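Local coordinates for protein bifunctional enzyme IspD/IspF (Campylobacter jejuni, PDB 1W55) that makes 4-diphosphocytidyl-2-C-methyl-D-erythritol from CTP and methylerythritol phosphate, and cyclises its 2-phosphate with release of CMP, two steps of isoprenoid precursor biosynthesis, at residues K104-R109 / W181-E186; T147-K152 / T167-A172. All blocks are in the same frame, centred on the assembly; numbering follows the deposited sequence.

In the fold
Both contacts belong to the cytidylyltransferase half of the chain and reach the same mixed sheet. Contact 1 sets helix 104-111 beside strand 180-184 and is partly buried. Contact 2 sets strand 149-152 against the start of helix 169-174 and is buried throughout. The more open contact 1 combines leucine and valine packing with an arginine on a backbone carbonyl, while the buried contact 2 is almost wholly polar, built from a glutamine, two aspartates and waters. Contact 2 is nested in the chain loop closed by contact 1. The two touch where Leu106 packs on Pro148, and both come near a second subunit.

Contact 1 of 2, residues K104-R109 / W181-E186; sequences KNLFDR and WFVEGE
The guanidinium of Arg109 is the flat group of this contact. Its edge meets Glu184 O and Val183 CG1. Leu106 CA lies 3.9 Å above one face, offset toward the rim, and a water lies in plane at the edge. The main bond runs from Arg109 NH2 to Glu184 O at 2.9 Å, with an N-H...O angle of 151°. The donor stands 41° above the carbonyl plane, so it does not follow a lone pair. Arg109 NE adds a weak bond to the same oxygen. The arginine chain bends at chi2 and chi3, which turns its end back along the helix to this carbonyl.

The axes of residues 104-109 and 181-184 approach to 9.1 Å and run roughly antiparallel. Helix 104-111 lies against the sheet of the GT-A-type cytidylyltransferase domain, in which strand 180-184 pairs in parallel with strand 119-124. Leu106 also packs on Pro122 of that neighbouring strand.

Leu106 CD1 reaches Val183 CG1 at 3.9 Å and also touches Glu184 O. The other valine methyl, CG2, sits 3.5 Å from Arg109 O. Beyond the strand, the Glu186 side chain passes across Leu106, with its CD 3.8 Å from Leu106 CB. The water accepts from Arg109 NH2 at 3.0 Å and donates to Glu186 OE1, joining two charged groups that do not meet directly. Ser103, just before the helix, also hydrogen-bonds to Glu186 OE1.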
loop_
_atom_site.group_PDB
_atom_site.type_symbol
_atom_site.label_atom_id
_atom_site.label_comp_id
_atom_site.label_asym_id
_atom_site.label_seq_id
_atom_site.Cartn_x
_atom_site.Cartn_y
_atom_site.Cartn_z
ATOM N N LYS A 104 22.970 3.604 7.352
ATOM C CA LYS A 104 24.273 3.090 6.919
ATOM C C LYS A 104 25.036 4.140 6.111
ATOM O O LYS A 104 26.276 4.216 6.145
ATOM C CB LYS A 104 24.069 1.820 6.082
ATOM C CG LYS A 104 25.329 1.243 5.449
ATOM C CD LYS A 104 26.373 0.870 6.482
ATOM C CE LYS A 104 27.548 0.180 5.820
ATOM N NZ LYS A 104 27.941 -1.005 6.623
ATOM N N ASN A 105 24.267 4.942 5.391
ATOM C CA ASN A 105 24.770 6.039 4.588
ATOM C C ASN A 105 25.553 7.052 5.423
ATOM O O ASN A 105 26.702 7.367 5.102
ATOM C CB ASN A 105 23.582 6.715 3.913
ATOM C CG ASN A 105 23.987 7.606 2.780
ATOM O OD1 ASN A 105 24.321 8.773 2.985
ATOM N ND2 ASN A 105 23.930 7.074 1.559
ATOM N N LEU A 106 24.930 7.559 6.490
ATOM C CA LEU A 106 25.596 8.509 7.381
ATOM C C LEU A 106 26.836 7.881 7.991
ATOM O O LEU A 106 27.867 8.534 8.093
ATOM C CB LEU A 106 24.657 9.019 8.484
ATOM C CG LEU A 106 25.259 9.898 9.586
ATOM C CD1 LEU A 106 25.853 11.188 9.005
ATOM C CD2 LEU A 106 24.208 10.224 10.648
ATOM N N PHE A 107 26.731 6.614 8.378
ATOM C CA PHE A 107 27.868 5.887 8.939
ATOM C C PHE A 107 29.069 5.929 7.991
ATOM O O PHE A 107 30.183 6.231 8.417
ATOM C CB PHE A 107 27.487 4.440 9.275
ATOM C CG PHE A 107 28.648 3.596 9.744
ATOM C CD1 PHE A 107 28.921 3.455 11.100
ATOM C CD2 PHE A 107 29.460 2.929 8.826
ATOM C CE1 PHE A 107 29.986 2.678 11.532
ATOM C CE2 PHE A 107 30.528 2.153 9.247
ATOM C CZ PHE A 107 30.793 2.029 10.604
ATOM N N ASP A 108 28.823 5.639 6.710
ATOM C CA ASP A 108 29.873 5.585 5.685
ATOM C C ASP A 108 30.520 6.945 5.502
ATOM O O ASP A 108 31.741 7.052 5.390
ATOM C CB ASP A 108 29.299 5.103 4.343
ATOM C CG ASP A 108 28.918 3.624 4.357
ATOM O OD1 ASP A 108 29.535 2.835 5.117
ATOM O OD2 ASP A 108 28.008 3.161 3.632
ATOM N N ARG A 109 29.689 7.979 5.493
ATOM C CA ARG A 109 30.150 9.353 5.386
ATOM C C ARG A 109 31.097 9.759 6.526
ATOM O O ARG A 109 32.025 10.540 6.317
ATOM C CB ARG A 109 28.953 10.279 5.371
ATOM C CG ARG A 109 28.355 10.483 4.011
ATOM C CD ARG A 109 27.740 11.860 3.870
ATOM N NE ARG A 109 26.716 12.126 4.885
ATOM C CZ ARG A 109 25.469 11.682 4.803
ATOM N NH1 ARG A 109 25.100 10.944 3.765
ATOM N NH2 ARG A 109 24.585 11.971 5.749
ATOM N N TRP A 181 35.880 17.503 12.152
ATOM C CA TRP A 181 35.379 17.430 10.786
ATOM C C TRP A 181 33.846 17.282 10.817
ATOM O O TRP A 181 33.311 16.349 11.434
ATOM C CB TRP A 181 36.034 16.272 10.017
ATOM C CG TRP A 181 35.716 16.284 8.547
ATOM C CD1 TRP A 181 34.783 15.520 7.905
ATOM C CD2 TRP A 181 36.307 17.117 7.542
ATOM N NE1 TRP A 181 34.760 15.819 6.563
ATOM C CE2 TRP A 181 35.687 16.797 6.311
ATOM C CE3 TRP A 181 37.307 18.103 7.553
ATOM C CZ2 TRP A 181 36.033 17.426 5.102
ATOM C CZ3 TRP A 181 37.652 18.730 6.350
ATOM C CH2 TRP A 181 37.013 18.386 5.143
ATOM N N PHE A 182 33.154 18.222 10.176
ATOM C CA PHE A 182 31.697 18.203 10.109
ATOM C C PHE A 182 31.201 17.533 8.829
ATOM O O PHE A 182 31.634 17.863 7.726
ATOM C CB PHE A 182 31.118 19.614 10.241
ATOM C CG PHE A 182 31.458 20.285 11.544
ATOM C CD1 PHE A 182 32.545 21.159 11.630
ATOM C CD2 PHE A 182 30.707 20.030 12.693
ATOM C CE1 PHE A 182 32.877 21.777 12.839
ATOM C CE2 PHE A 182 31.032 20.643 13.904
ATOM C CZ PHE A 182 32.124 21.525 13.972
ATOM N N VAL A 183 30.291 16.583 8.997
ATOM C CA VAL A 183 29.724 15.828 7.890
ATOM C C VAL A 183 28.235 16.158 7.888
ATOM O O VAL A 183 27.668 16.403 8.952
ATOM C CB VAL A 183 30.016 14.310 8.109
ATOM C CG1 VAL A 183 28.787 13.438 7.918
ATOM C CG2 VAL A 183 31.168 13.854 7.245
ATOM N N GLU A 184 27.598 16.206 6.721
ATOM C CA GLU A 184 26.158 16.507 6.678
ATOM C C GLU A 184 25.356 15.447 7.453
ATOM O O GLU A 184 25.604 14.247 7.309
ATOM C CB GLU A 184 25.663 16.650 5.226
ATOM C CG GLU A 184 24.144 16.614 5.031
ATOM C CD GLU A 184 23.436 17.943 5.303
ATOM O OE1 GLU A 184 24.071 18.924 5.752
ATOM O OE2 GLU A 184 22.216 18.013 5.054
ATOM N N GLY A 185 24.425 15.901 8.292
ATOM C CA GLY A 185 23.595 15.002 9.081
ATOM C C GLY A 185 22.361 14.505 8.340
ATOM O O GLY A 185 22.291 14.589 7.114
ATOM N N GLU A 186 21.378 14.000 9.080
ATOM C CA GLU A 186 20.161 13.448 8.475
ATOM C C GLU A 186 19.010 13.443 9.467
ATOM O O GLU A 186 19.215 13.243 10.675
ATOM C CB GLU A 186 20.400 12.020 7.948
ATOM C CG GLU A 186 20.828 11.018 9.021
ATOM C CD GLU A 186 20.926 9.577 8.536
ATOM O OE1 GLU A 186 20.948 9.323 7.305
ATOM O OE2 GLU A 186 20.988 8.685 9.405
HETATM O O HOH W 1 22.152 10.304 5.317
#

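Contact 2 of 2, residues T147-K152 / T167-A172; sequences TPQISK and TDDSTA
Gln149 has CG anti to its carbonyl carbon (chi1 -62°) and an extended chain beyond, which carries the amide to the start of helix 169-174. A similar first torsion in Asp169 (chi1 -56°) sends its carboxylate to Arg76 of the CMP pocket, which forms a salt bridge with OD1, and to two waters at OD2. The backbone position itself brings Asp169 CB within 3.3 Å of Gln149 OE1. The amide uses both its oxygen and its nitrogen. Asp169 N donates to Gln149 OE1 at 2.9 Å, tilted 20° from the carbonyl plane. Gln149 NE2 donates almost straight to Asp168 OD2 at 2.7 Å, reaching it on the anti side; Thr121 is its further partner.

Asp168 is the N-cap of the helix. Its OD1 accepts from Thr171 N at 2.9 Å and also from Thr171 OG1. One water donates to Gln149 OE1 and only weakly to Asp169 OD2. The other donates to Asp169 OD2 and hydrogen-bonds with Ser151 OG at 2.6 Å.

These bonds fix the rotation of the Gln149 amide and tie strand 149-152 to the capped helix start. Gln149 NE2, Thr171 N and Thr171 OG1, together with the helix N-terminus, would probably stabilise the buried Asp168 carboxylate as an anion.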
loop_
_atom_site.group_PDB
_atom_site.type_symbol
_atom_site.label_atom_id
_atom_site.label_comp_id
_atom_site.label_asym_id
_atom_site.label_seq_id
_atom_site.Cartn_x
_atom_site.Cartn_y
_atom_site.Cartn_z
ATOM N N THR A 147 24.761 12.685 16.292
ATOM C CA THR A 147 25.550 11.537 16.709
ATOM C C THR A 147 25.136 10.482 15.635
ATOM O O THR A 147 24.064 10.665 15.039
ATOM C CB THR A 147 25.052 11.239 18.160
ATOM O OG1 THR A 147 26.039 11.607 19.139
ATOM C CG2 THR A 147 24.740 9.837 18.412
ATOM N N PRO A 148 25.911 9.427 15.321
ATOM C CA PRO A 148 27.188 9.046 15.946
ATOM C C PRO A 148 28.354 10.001 15.702
ATOM O O PRO A 148 28.366 10.755 14.729
ATOM C CB PRO A 148 27.526 7.690 15.293
ATOM C CG PRO A 148 26.286 7.247 14.550
ATOM C CD PRO A 148 25.525 8.497 14.245
ATOM N N GLN A 149 29.323 9.967 16.612
ATOM C CA GLN A 149 30.513 10.794 16.502
ATOM C C GLN A 149 31.704 9.855 16.665
ATOM O O GLN A 149 31.687 8.979 17.525
ATOM C CB GLN A 149 30.516 11.883 17.581
ATOM C CG GLN A 149 29.346 12.872 17.496
ATOM C CD GLN A 149 29.388 13.988 18.543
ATOM O OE1 GLN A 149 29.539 13.729 19.738
ATOM N NE2 GLN A 149 29.220 15.230 18.094
ATOM N N ILE A 150 32.717 10.008 15.818
ATOM C CA ILE A 150 33.922 9.194 15.932
ATOM C C ILE A 150 35.071 10.058 16.431
ATOM O O ILE A 150 35.315 11.153 15.902
ATOM C CB ILE A 150 34.310 8.544 14.576
ATOM C CG1 ILE A 150 33.154 7.752 13.988
ATOM C CG2 ILE A 150 35.508 7.617 14.749
ATOM C CD1 ILE A 150 33.354 7.407 12.511
ATOM N N SER A 151 35.788 9.547 17.427
ATOM C CA SER A 151 36.898 10.272 18.018
ATOM C C SER A 151 38.083 9.343 18.178
ATOM O O SER A 151 37.922 8.117 18.248
ATOM C CB SER A 151 36.510 10.828 19.395
ATOM O OG SER A 151 35.415 11.713 19.300
ATOM N N LYS A 152 39.271 9.933 18.241
ATOM C CA LYS A 152 40.452 9.202 18.682
ATOM C C LYS A 152 40.254 8.990 20.171
ATOM O O LYS A 152 40.027 9.944 20.931
ATOM C CB LYS A 152 41.745 9.981 18.407
ATOM C CG LYS A 152 41.976 10.329 16.929
ATOM C CD LYS A 152 43.304 9.763 16.410
ATOM C CE LYS A 152 43.694 10.353 15.043
ATOM N NZ LYS A 152 43.549 11.854 14.992
ATOM N N THR A 167 27.982 18.266 26.302
ATOM C CA THR A 167 26.767 17.581 25.854
ATOM C C THR A 167 27.033 16.715 24.621
ATOM O O THR A 167 26.165 15.950 24.195
ATOM C CB THR A 167 25.639 18.580 25.538
ATOM O OG1 THR A 167 26.070 19.451 24.486
ATOM C CG2 THR A 167 25.356 19.517 26.732
ATOM N N ASP A 168 28.221 16.858 24.038
ATOM C CA ASP A 168 28.651 16.004 22.935
ATOM C C ASP A 168 30.169 15.840 22.969
ATOM O O ASP A 168 30.848 16.416 23.834
ATOM C CB ASP A 168 28.169 16.551 21.582
ATOM C CG ASP A 168 29.199 17.457 20.908
ATOM O OD1 ASP A 168 29.848 18.263 21.612
ATOM O OD2 ASP A 168 29.427 17.427 19.680
ATOM N N ASP A 169 30.690 15.059 22.024
ATOM C CA ASP A 169 32.105 14.754 21.981
ATOM C C ASP A 169 32.915 15.811 21.231
ATOM O O ASP A 169 34.088 16.010 21.537
ATOM C CB ASP A 169 32.328 13.364 21.385
ATOM C CG ASP A 169 31.568 12.270 22.145
ATOM O OD1 ASP A 169 30.940 12.570 23.186
ATOM O OD2 ASP A 169 31.531 11.084 21.768
ATOM N N SER A 170 32.283 16.496 20.273
ATOM C CA SER A 170 32.975 17.510 19.470
ATOM C C SER A 170 33.402 18.729 20.310
ATOM O O SER A 170 34.544 19.194 20.192
ATOM C CB SER A 170 32.152 17.925 18.239
ATOM O OG SER A 170 31.118 18.845 18.570
ATOM N N THR A 171 32.500 19.226 21.161
ATOM C CA THR A 171 32.840 20.313 22.083
ATOM C C THR A 171 33.901 19.884 23.090
ATOM O O THR A 171 34.732 20.693 23.485
ATOM C CB THR A 171 31.618 20.832 22.851
ATOM O OG1 THR A 171 30.944 19.735 23.500
ATOM C CG2 THR A 171 30.590 21.425 21.907
ATOM N N ALA A 172 33.863 18.618 23.511
ATOM C CA ALA A 172 34.864 18.105 24.444
ATOM C C ALA A 172 36.253 18.120 23.796
ATOM O O ALA A 172 37.194 18.663 24.360
ATOM C CB ALA A 172 34.493 16.702 24.930
HETATM O O HOH W 2 28.817 11.381 20.842
HETATM O O HOH W 3 33.296 10.347 19.693
#